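Local coordinates for protein thiamine-monophosphate kinase (Stenotrophomonas maltophilia, PDB 6XEP) that probably catalyses the ATP-dependent phosphorylation of thiamine monophosphate to thiamine diphosphate, the active form of vitamin B1, at residues Leu95-Pro100 with Glu104-Ala109; Ala230-Ile235 with Val241-Asp246; Asp264-Ala269 with Val313-Glu318. All blocks are in the same frame, centred on the assembly; numbering follows the deposited sequence.

Interaction 1 belongs to the N-terminal half of the chain, whereas interactions 2 and 3 lie together in the C-terminal half, on the opposite side of the chain's centre; each has its centre about 39 Å from that of interaction 1. In all three a helix meets a strand. Interaction 2 is fully buried and purely aliphatic; interaction 1 is also apolar but only partly buried, and adds a tryptophan. Interaction 3 is a surface contact, where an arginine and an aspartate form a weak salt bridge beside a valine. Interactions 2 and 3 are directly joined, because strands 242-245 and 312-315 are parallel neighbours in one sheet, with A243 O 2.7 Å from H314 N.

Interaction 1. Residues Leu95-Pro100 with Glu104-Ala109; sequences LALSLP and EDWIEA
L99 splays its two methyls between two neighbouring residues of the helix. CD1 meets the end of I107, 3.5 Å from I107 CD1 and almost as near CG1, while CD2 lies obliquely against the six-membered ring of W106, 3.8 Å from CZ3. I107 sets out along the flank of its helix rather than at the strand; with CG1 anti to the carbonyl carbon (chi1 -71°) and CD1 extended beyond it, the flexible ethyl arm bridges the gap to L99. The W106 side chain starts out toward the strand, and its broad indole reaches across between the two elements. L97, two residues before L99 and on the same face of the strand, adds a looser contact at the edge of that ring, CD1 to CZ3 4.3 Å. The two segments are the first strand and helix of a beta-alpha-beta unit, strand 89-99, helix 104-120 and strand 124-132, in the PurM-like N-terminal domain. The axes of segments 95-99 and 104-109 run roughly antiparallel, at 148°, with closest approach 11.7 Å. W106 is also packed by L137 of strand 136-145 and I71 of helix 68-85, and S98, on the other face, hydrogen-bonds N57 of the second subunit.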
loop_
_atom_site.group_PDB
_atom_site.type_symbol
_atom_site.label_atom_id
_atom_site.label_comp_id
_atom_site.label_asym_id
_atom_site.label_seq_id
_atom_site.Cartn_x
_atom_site.Cartn_y
_atom_site.Cartn_z
ATOM N N LEU A 95 5.440 2.530 -1.997
ATOM C CA LEU A 95 6.319 1.567 -1.349
ATOM C C LEU A 95 6.348 1.885 0.130
ATOM O O LEU A 95 6.712 2.999 0.506
ATOM C CB LEU A 95 7.725 1.653 -1.935
ATOM C CG LEU A 95 8.848 0.893 -1.254
ATOM C CD1 LEU A 95 8.632 -0.602 -1.400
ATOM C CD2 LEU A 95 10.134 1.335 -1.900
ATOM N N ALA A 96 5.987 0.910 0.961
ATOM C CA ALA A 96 5.990 1.058 2.411
ATOM C C ALA A 96 7.018 0.071 2.947
ATOM O O ALA A 96 6.790 -1.146 2.911
ATOM C CB ALA A 96 4.598 0.810 2.995
ATOM N N LEU A 97 8.153 0.595 3.409
ATOM C CA LEU A 97 9.287 -0.202 3.863
ATOM C C LEU A 97 9.335 -0.206 5.385
ATOM O O LEU A 97 9.345 0.856 6.013
ATOM C CB LEU A 97 10.606 0.359 3.340
ATOM C CG LEU A 97 11.028 0.314 1.881
ATOM C CD1 LEU A 97 12.529 0.465 1.837
ATOM C CD2 LEU A 97 10.631 -1.002 1.313
ATOM N N SER A 98 9.351 -1.396 5.975
ATOM C CA SER A 98 9.639 -1.577 7.388
ATOM C C SER A 98 11.047 -2.132 7.482
ATOM O O SER A 98 11.324 -3.192 6.919
ATOM C CB SER A 98 8.639 -2.532 8.043
ATOM O OG SER A 98 7.322 -1.990 8.001
ATOM N N LEU A 99 11.937 -1.406 8.160
ATOM C CA LEU A 99 13.306 -1.850 8.341
ATOM C C LEU A 99 13.659 -1.900 9.818
ATOM O O LEU A 99 13.309 -0.980 10.570
ATOM C CB LEU A 99 14.294 -0.908 7.644
ATOM C CG LEU A 99 13.899 -0.467 6.244
ATOM C CD1 LEU A 99 14.849 0.628 5.801
ATOM C CD2 LEU A 99 13.950 -1.655 5.310
ATOM N N PRO A 100 14.391 -2.930 10.252
ATOM C CA PRO A 100 14.777 -3.002 11.667
ATOM C C PRO A 100 15.723 -1.889 12.072
ATOM O O PRO A 100 15.581 -1.317 13.163
ATOM C CB PRO A 100 15.446 -4.383 11.772
ATOM C CG PRO A 100 15.131 -5.093 10.506
ATOM C CD PRO A 100 14.939 -4.044 9.469
ATOM N N GLU A 104 21.661 2.948 5.026
ATOM C CA GLU A 104 21.690 3.730 3.796
ATOM C C GLU A 104 22.051 2.856 2.606
ATOM O O GLU A 104 21.409 2.926 1.554
ATOM C CB GLU A 104 22.687 4.884 3.922
ATOM C CG GLU A 104 22.235 6.037 4.793
ATOM C CD GLU A 104 23.230 7.195 4.785
ATOM O OE1 GLU A 104 24.427 6.961 4.502
ATOM O OE2 GLU A 104 22.816 8.344 5.056
ATOM N N ASP A 105 23.075 2.017 2.761
ATOM C CA ASP A 105 23.525 1.227 1.625
ATOM C C ASP A 105 22.500 0.181 1.217
ATOM O O ASP A 105 22.371 -0.121 0.029
ATOM C CB ASP A 105 24.856 0.571 1.942
ATOM C CG ASP A 105 26.009 1.539 1.797
ATOM O OD1 ASP A 105 25.743 2.762 1.691
ATOM O OD2 ASP A 105 27.167 1.084 1.767
ATOM N N TRP A 106 21.769 -0.386 2.173
ATOM C CA TRP A 106 20.759 -1.371 1.794
ATOM C C TRP A 106 19.635 -0.728 0.994
ATOM O O TRP A 106 19.209 -1.266 -0.025
ATOM C CB TRP A 106 20.207 -2.064 3.041
ATOM C CG TRP A 106 19.324 -3.228 2.734
ATOM C CD1 TRP A 106 19.684 -4.548 2.723
ATOM C CD2 TRP A 106 17.924 -3.193 2.445
ATOM N NE1 TRP A 106 18.600 -5.329 2.428
ATOM C CE2 TRP A 106 17.508 -4.523 2.243
ATOM C CE3 TRP A 106 16.983 -2.167 2.326
ATOM C CZ2 TRP A 106 16.192 -4.852 1.931
ATOM C CZ3 TRP A 106 15.668 -2.496 2.011
ATOM C CH2 TRP A 106 15.293 -3.824 1.803
ATOM N N ILE A 107 19.166 0.440 1.420
ATOM C CA ILE A 107 18.055 1.075 0.722
ATOM C C ILE A 107 18.473 1.484 -0.680
ATOM O O ILE A 107 17.688 1.379 -1.624
ATOM C CB ILE A 107 17.528 2.276 1.525
ATOM C CG1 ILE A 107 16.810 1.795 2.782
ATOM C CG2 ILE A 107 16.526 3.065 0.711
ATOM C CD1 ILE A 107 16.419 2.950 3.701
ATOM N N GLU A 108 19.711 1.957 -0.841
ATOM C CA GLU A 108 20.192 2.326 -2.171
ATOM C C GLU A 108 20.211 1.115 -3.099
ATOM O O GLU A 108 19.830 1.210 -4.270
ATOM C CB GLU A 108 21.582 2.953 -2.058
ATOM C CG GLU A 108 22.179 3.435 -3.370
ATOM C CD GLU A 108 23.315 4.444 -3.169
ATOM O OE1 GLU A 108 24.253 4.169 -2.386
ATOM O OE2 GLU A 108 23.266 5.523 -3.800
ATOM N N ALA A 109 20.663 -0.029 -2.587
ATOM C CA ALA A 109 20.707 -1.254 -3.380
ATOM C C ALA A 109 19.309 -1.779 -3.663
ATOM O O ALA A 109 19.034 -2.287 -4.756
ATOM C CB ALA A 109 21.521 -2.315 -2.646
#

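Interaction 2. Residues Ala230-Ile235 with Val241-Asp246; sequences ADLGHI and VAAHVD
L232 sends its branched end from the helix onto two alternate residues of the strand, A243 and V245. Its CG is anti to the backbone N (chi1 -178°), which carries the isobutyl group outward from the helix, and chi2 of 52° turns the fork so that CD2 is the methyl carried on toward V245. The branch carbon CG rests on A243, 3.8 Å from CB, with both methyls only slightly farther from that same carbon; the alanine methyl lies over CG and not between the two methyls. CD2 comes within 3.5 Å of V245 CG2, tighter than usual for two methyl carbons.

V245 has CG1 anti to its backbone N (chi1 172°), leaving CG2 beside that N as the methyl that takes the contact. The leucine and valine side chains run past one another in opposite directions, meeting through one methyl of each. Alanine is small enough to let the helix approach, with the CA atoms of L232 and A243 7.4 Å apart, and the beta-branched valine, well suited to a strand, meets the leucine's CD2 two residues further on. H244, between them, points away. No hydrogen bond crosses the contact, as expected where all three touching side chains are aliphatic and buried.

Helix 228-239 turns directly into strand 242-245, so the contact is a local one within the PurM-like C-terminal domain. D231 accepts bonds at OD2 from the backbone N of S225 and D226, predicted to bind ATP and magnesium respectively, and so holds backbone next to the probable active site; I235 packs on V222 of strand 220-224. Strand 242-245 itself lies between antiparallel strand 301-308 and parallel strand 312-315, whose V313 also packs against L232.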
loop_
_atom_site.group_PDB
_atom_site.type_symbol
_atom_site.label_atom_id
_atom_site.label_comp_id
_atom_site.label_asym_id
_atom_site.label_seq_id
_atom_site.Cartn_x
_atom_site.Cartn_y
_atom_site.Cartn_z
ATOM N N ALA A 230 -3.165 -24.498 -9.039
ATOM C CA ALA A 230 -3.954 -23.619 -8.185
ATOM C C ALA A 230 -4.522 -22.456 -8.985
ATOM O O ALA A 230 -5.717 -22.154 -8.891
ATOM C CB ALA A 230 -3.090 -23.103 -7.027
ATOM N N ASP A 231 -3.690 -21.826 -9.817
ATOM C CA ASP A 231 -4.112 -20.623 -10.523
ATOM C C ASP A 231 -5.012 -20.946 -11.711
ATOM O O ASP A 231 -6.033 -20.275 -11.919
ATOM C CB ASP A 231 -2.876 -19.815 -10.933
ATOM C CG ASP A 231 -2.231 -19.124 -9.734
ATOM O OD1 ASP A 231 -2.945 -18.369 -9.037
ATOM O OD2 ASP A 231 -1.050 -19.380 -9.449
ATOM N N LEU A 232 -4.693 -21.986 -12.479
ATOM C CA LEU A 232 -5.651 -22.425 -13.489
ATOM C C LEU A 232 -6.956 -22.854 -12.839
ATOM O O LEU A 232 -8.034 -22.668 -13.416
ATOM C CB LEU A 232 -5.061 -23.578 -14.295
ATOM C CG LEU A 232 -5.872 -24.150 -15.434
ATOM C CD1 LEU A 232 -6.311 -23.029 -16.352
ATOM C CD2 LEU A 232 -4.978 -25.155 -16.159
ATOM N N GLY A 233 -6.869 -23.401 -11.629
ATOM C CA GLY A 233 -8.057 -23.700 -10.841
ATOM C C GLY A 233 -8.996 -22.529 -10.672
ATOM O O GLY A 233 -10.216 -22.702 -10.663
ATOM N N HIS A 234 -8.448 -21.322 -10.501
ATOM C CA HIS A 234 -9.305 -20.140 -10.440
ATOM C C HIS A 234 -10.034 -19.912 -11.764
ATOM O O HIS A 234 -11.214 -19.551 -11.768
ATOM C CB HIS A 234 -8.491 -18.892 -10.085
ATOM C CG HIS A 234 -7.784 -18.981 -8.775
ATOM N ND1 HIS A 234 -8.346 -19.571 -7.666
ATOM C CD2 HIS A 234 -6.555 -18.552 -8.395
ATOM C CE1 HIS A 234 -7.492 -19.507 -6.657
ATOM N NE2 HIS A 234 -6.399 -18.890 -7.073
ATOM N N ILE A 235 -9.359 -20.110 -12.900
ATOM C CA ILE A 235 -10.066 -19.963 -14.175
ATOM C C ILE A 235 -11.192 -20.989 -14.288
ATOM O O ILE A 235 -12.320 -20.668 -14.683
ATOM C CB ILE A 235 -9.095 -20.072 -15.366
ATOM C CG1 ILE A 235 -8.147 -18.872 -15.397
ATOM C CG2 ILE A 235 -9.879 -20.105 -16.684
ATOM C CD1 ILE A 235 -7.244 -18.849 -16.628
ATOM N N VAL A 241 -16.108 -24.347 -15.765
ATOM C CA VAL A 241 -15.664 -25.278 -16.805
ATOM C C VAL A 241 -14.623 -26.221 -16.222
ATOM O O VAL A 241 -14.085 -25.996 -15.141
ATOM C CB VAL A 241 -15.069 -24.561 -18.031
ATOM C CG1 VAL A 241 -16.109 -23.662 -18.691
ATOM C CG2 VAL A 241 -13.796 -23.774 -17.606
ATOM N N ALA A 242 -14.324 -27.271 -16.975
ATOM C CA ALA A 242 -13.149 -28.078 -16.674
ATOM C C ALA A 242 -11.949 -27.556 -17.448
ATOM O O ALA A 242 -12.066 -27.084 -18.587
ATOM C CB ALA A 242 -13.359 -29.554 -17.029
ATOM N N ALA A 243 -10.788 -27.649 -16.815
ATOM C CA ALA A 243 -9.510 -27.397 -17.467
ATOM C C ALA A 243 -8.714 -28.694 -17.507
ATOM O O ALA A 243 -8.560 -29.373 -16.483
ATOM C CB ALA A 243 -8.728 -26.307 -16.727
ATOM N N HIS A 244 -8.237 -29.062 -18.682
ATOM C CA HIS A 244 -7.468 -30.286 -18.838
ATOM C C HIS A 244 -6.046 -29.886 -19.209
ATOM O O HIS A 244 -5.856 -29.102 -20.138
ATOM C CB HIS A 244 -8.095 -31.190 -19.896
ATOM C CG HIS A 244 -9.335 -31.895 -19.419
ATOM N ND1 HIS A 244 -9.308 -33.160 -18.881
ATOM C CD2 HIS A 244 -10.625 -31.487 -19.357
ATOM C CE1 HIS A 244 -10.535 -33.520 -18.538
ATOM N NE2 HIS A 244 -11.351 -32.515 -18.808
ATOM N N VAL A 245 -5.065 -30.388 -18.456
ATOM C CA VAL A 245 -3.650 -30.089 -18.675
ATOM C C VAL A 245 -2.938 -31.358 -19.113
ATOM O O VAL A 245 -3.039 -32.400 -18.451
ATOM C CB VAL A 245 -2.980 -29.536 -17.406
ATOM C CG1 VAL A 245 -1.467 -29.413 -17.623
ATOM C CG2 VAL A 245 -3.565 -28.204 -17.028
ATOM N N ASP A 246 -2.199 -31.274 -20.215
ATOM C CA ASP A 246 -1.317 -32.362 -20.610
ATOM C C ASP A 246 0.049 -32.108 -19.996
ATOM O O ASP A 246 0.779 -31.200 -20.429
ATOM C CB ASP A 246 -1.199 -32.486 -22.116
ATOM C CG ASP A 246 -0.253 -33.589 -22.489
ATOM O OD1 ASP A 246 -0.519 -34.745 -22.080
ATOM O OD2 ASP A 246 0.774 -33.304 -23.132
#

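Interaction 3. Residues Asp264-Ala269 with Val313-Glu318; sequences DARDCA and VHVDGE
R266 stretches from its helix to the tight turn that follows strand 312-315, overlapping V315 and D316 with its guanidinium group. Its chain is extended to NE, with CG anti to the backbone N (chi1 -179°), spanning the 11.3 Å between the CA atoms of R266 and V315. NH2 does all the touching, 3.5 Å from D316 OD2, which sits at the guanidinium edge; at this length and with an N-H...O angle of 140° the hydrogen bond is weak, though part of a salt bridge, and the guanidinium and carboxylate planes are 52° apart. V315 CG1 approaches the same nitrogen obliquely, at 3.6 Å, so the valine methyl only brushes the guanidinium and the charged pairing is with D316. D316 and G317 occupy the corners of a type I' turn from V315 to E318; glycine suits the second corner, where a CB would press on the preceding carbonyl. The stronger partner of D316 is the backbone N of A247, bonded to OD1; R266 also packs on A247. Within the PurM-like C-terminal domain, away from the predicted binding sites, V315 leans on L229 of helix 228-239 and strand 312-315 forms the edge of the sheet within this chain.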
loop_
_atom_site.group_PDB
_atom_site.type_symbol
_atom_site.label_atom_id
_atom_site.label_comp_id
_atom_site.label_asym_id
_atom_site.label_seq_id
_atom_site.Cartn_x
_atom_site.Cartn_y
_atom_site.Cartn_z
ATOM N N ASP A 264 10.520 -34.593 -9.538
ATOM C CA ASP A 264 10.627 -33.290 -8.887
ATOM C C ASP A 264 10.397 -32.157 -9.876
ATOM O O ASP A 264 9.714 -31.182 -9.559
ATOM C CB ASP A 264 11.996 -33.126 -8.222
ATOM C CG ASP A 264 12.197 -34.054 -7.028
ATOM O OD1 ASP A 264 11.227 -34.703 -6.588
ATOM O OD2 ASP A 264 13.343 -34.135 -6.535
ATOM N N ALA A 265 10.983 -32.250 -11.075
ATOM C CA ALA A 265 10.771 -31.192 -12.063
ATOM C C ALA A 265 9.299 -31.093 -12.439
ATOM O O ALA A 265 8.754 -29.993 -12.576
ATOM C CB ALA A 265 11.623 -31.447 -13.307
ATOM N N ARG A 266 8.642 -32.238 -12.619
ATOM C CA ARG A 266 7.221 -32.221 -12.935
ATOM C C ARG A 266 6.416 -31.581 -11.814
ATOM O O ARG A 266 5.500 -30.793 -12.066
ATOM C CB ARG A 266 6.742 -33.647 -13.197
ATOM C CG ARG A 266 5.280 -33.775 -13.565
ATOM C CD ARG A 266 4.952 -35.264 -13.692
ATOM N NE ARG A 266 3.640 -35.525 -14.277
ATOM C CZ ARG A 266 2.547 -35.803 -13.572
ATOM N NH1 ARG A 266 2.601 -35.850 -12.245
ATOM N NH2 ARG A 266 1.401 -36.035 -14.195
ATOM N N ASP A 267 6.739 -31.910 -10.565
ATOM C CA ASP A 267 5.995 -31.338 -9.454
ATOM C C ASP A 267 6.209 -29.833 -9.372
ATOM O O ASP A 267 5.269 -29.081 -9.097
ATOM C CB ASP A 267 6.409 -32.002 -8.148
ATOM C CG ASP A 267 5.615 -31.494 -6.979
ATOM O OD1 ASP A 267 4.372 -31.600 -7.032
ATOM O OD2 ASP A 267 6.225 -30.974 -6.022
ATOM N N CYS A 268 7.446 -29.379 -9.590
ATOM C CA CYS A 268 7.705 -27.942 -9.616
ATOM C C CYS A 268 6.897 -27.256 -10.704
ATOM O O CYS A 268 6.361 -26.163 -10.494
ATOM C CB CYS A 268 9.192 -27.679 -9.835
ATOM S SG CYS A 268 10.262 -28.081 -8.425
ATOM N N ALA A 269 6.826 -27.866 -11.887
ATOM C CA ALA A 269 6.123 -27.228 -12.994
ATOM C C ALA A 269 4.619 -27.158 -12.736
ATOM O O ALA A 269 3.967 -26.180 -13.119
ATOM C CB ALA A 269 6.402 -27.983 -14.290
ATOM N N VAL A 313 -9.663 -28.612 -12.426
ATOM C CA VAL A 313 -8.430 -28.798 -13.186
ATOM C C VAL A 313 -8.068 -30.269 -13.200
ATOM O O VAL A 313 -8.133 -30.950 -12.174
ATOM C CB VAL A 313 -7.284 -27.972 -12.591
ATOM C CG1 VAL A 313 -6.080 -28.042 -13.537
ATOM C CG2 VAL A 313 -7.727 -26.587 -12.432
ATOM N N HIS A 314 -7.702 -30.768 -14.371
ATOM C CA HIS A 314 -7.322 -32.153 -14.550
ATOM C C HIS A 314 -5.879 -32.167 -15.024
ATOM O O HIS A 314 -5.443 -31.258 -15.736
ATOM C CB HIS A 314 -8.173 -32.872 -15.588
ATOM C CG HIS A 314 -9.635 -32.926 -15.276
ATOM N ND1 HIS A 314 -10.416 -31.794 -15.151
ATOM C CD2 HIS A 314 -10.474 -33.979 -15.154
ATOM C CE1 HIS A 314 -11.667 -32.153 -14.921
ATOM N NE2 HIS A 314 -11.730 -33.472 -14.919
ATOM N N VAL A 315 -5.149 -33.191 -14.606
ATOM C CA VAL A 315 -3.833 -33.490 -15.151
ATOM C C VAL A 315 -3.925 -34.870 -15.761
ATOM O O VAL A 315 -4.256 -35.842 -15.064
ATOM C CB VAL A 315 -2.718 -33.447 -14.095
ATOM C CG1 VAL A 315 -1.389 -33.764 -14.752
ATOM C CG2 VAL A 315 -2.651 -32.091 -13.395
ATOM N N ASP A 316 -3.624 -34.961 -17.058
ATOM C CA ASP A 316 -3.681 -36.237 -17.758
ATOM C C ASP A 316 -5.009 -36.949 -17.483
ATOM O O ASP A 316 -5.059 -38.160 -17.260
ATOM C CB ASP A 316 -2.481 -37.101 -17.368
ATOM C CG ASP A 316 -1.148 -36.426 -17.696
ATOM O OD1 ASP A 316 -1.144 -35.391 -18.416
ATOM O OD2 ASP A 316 -0.102 -36.912 -17.209
ATOM N N GLY A 317 -6.096 -36.173 -17.463
ATOM C CA GLY A 317 -7.437 -36.714 -17.342
ATOM C C GLY A 317 -7.991 -36.826 -15.929
ATOM O O GLY A 317 -9.189 -37.101 -15.773
ATOM N N GLU A 318 -7.182 -36.616 -14.895
ATOM C CA GLU A 318 -7.613 -36.858 -13.519
ATOM C C GLU A 318 -7.714 -35.538 -12.766
ATOM O O GLU A 318 -6.776 -34.742 -12.787
ATOM C CB GLU A 318 -6.628 -37.788 -12.808
ATOM C CG GLU A 318 -7.038 -38.114 -11.388
ATOM C CD GLU A 318 -8.434 -38.707 -11.322
ATOM O OE1 GLU A 318 -8.586 -39.886 -11.680
ATOM O OE2 GLU A 318 -9.368 -37.985 -10.911
#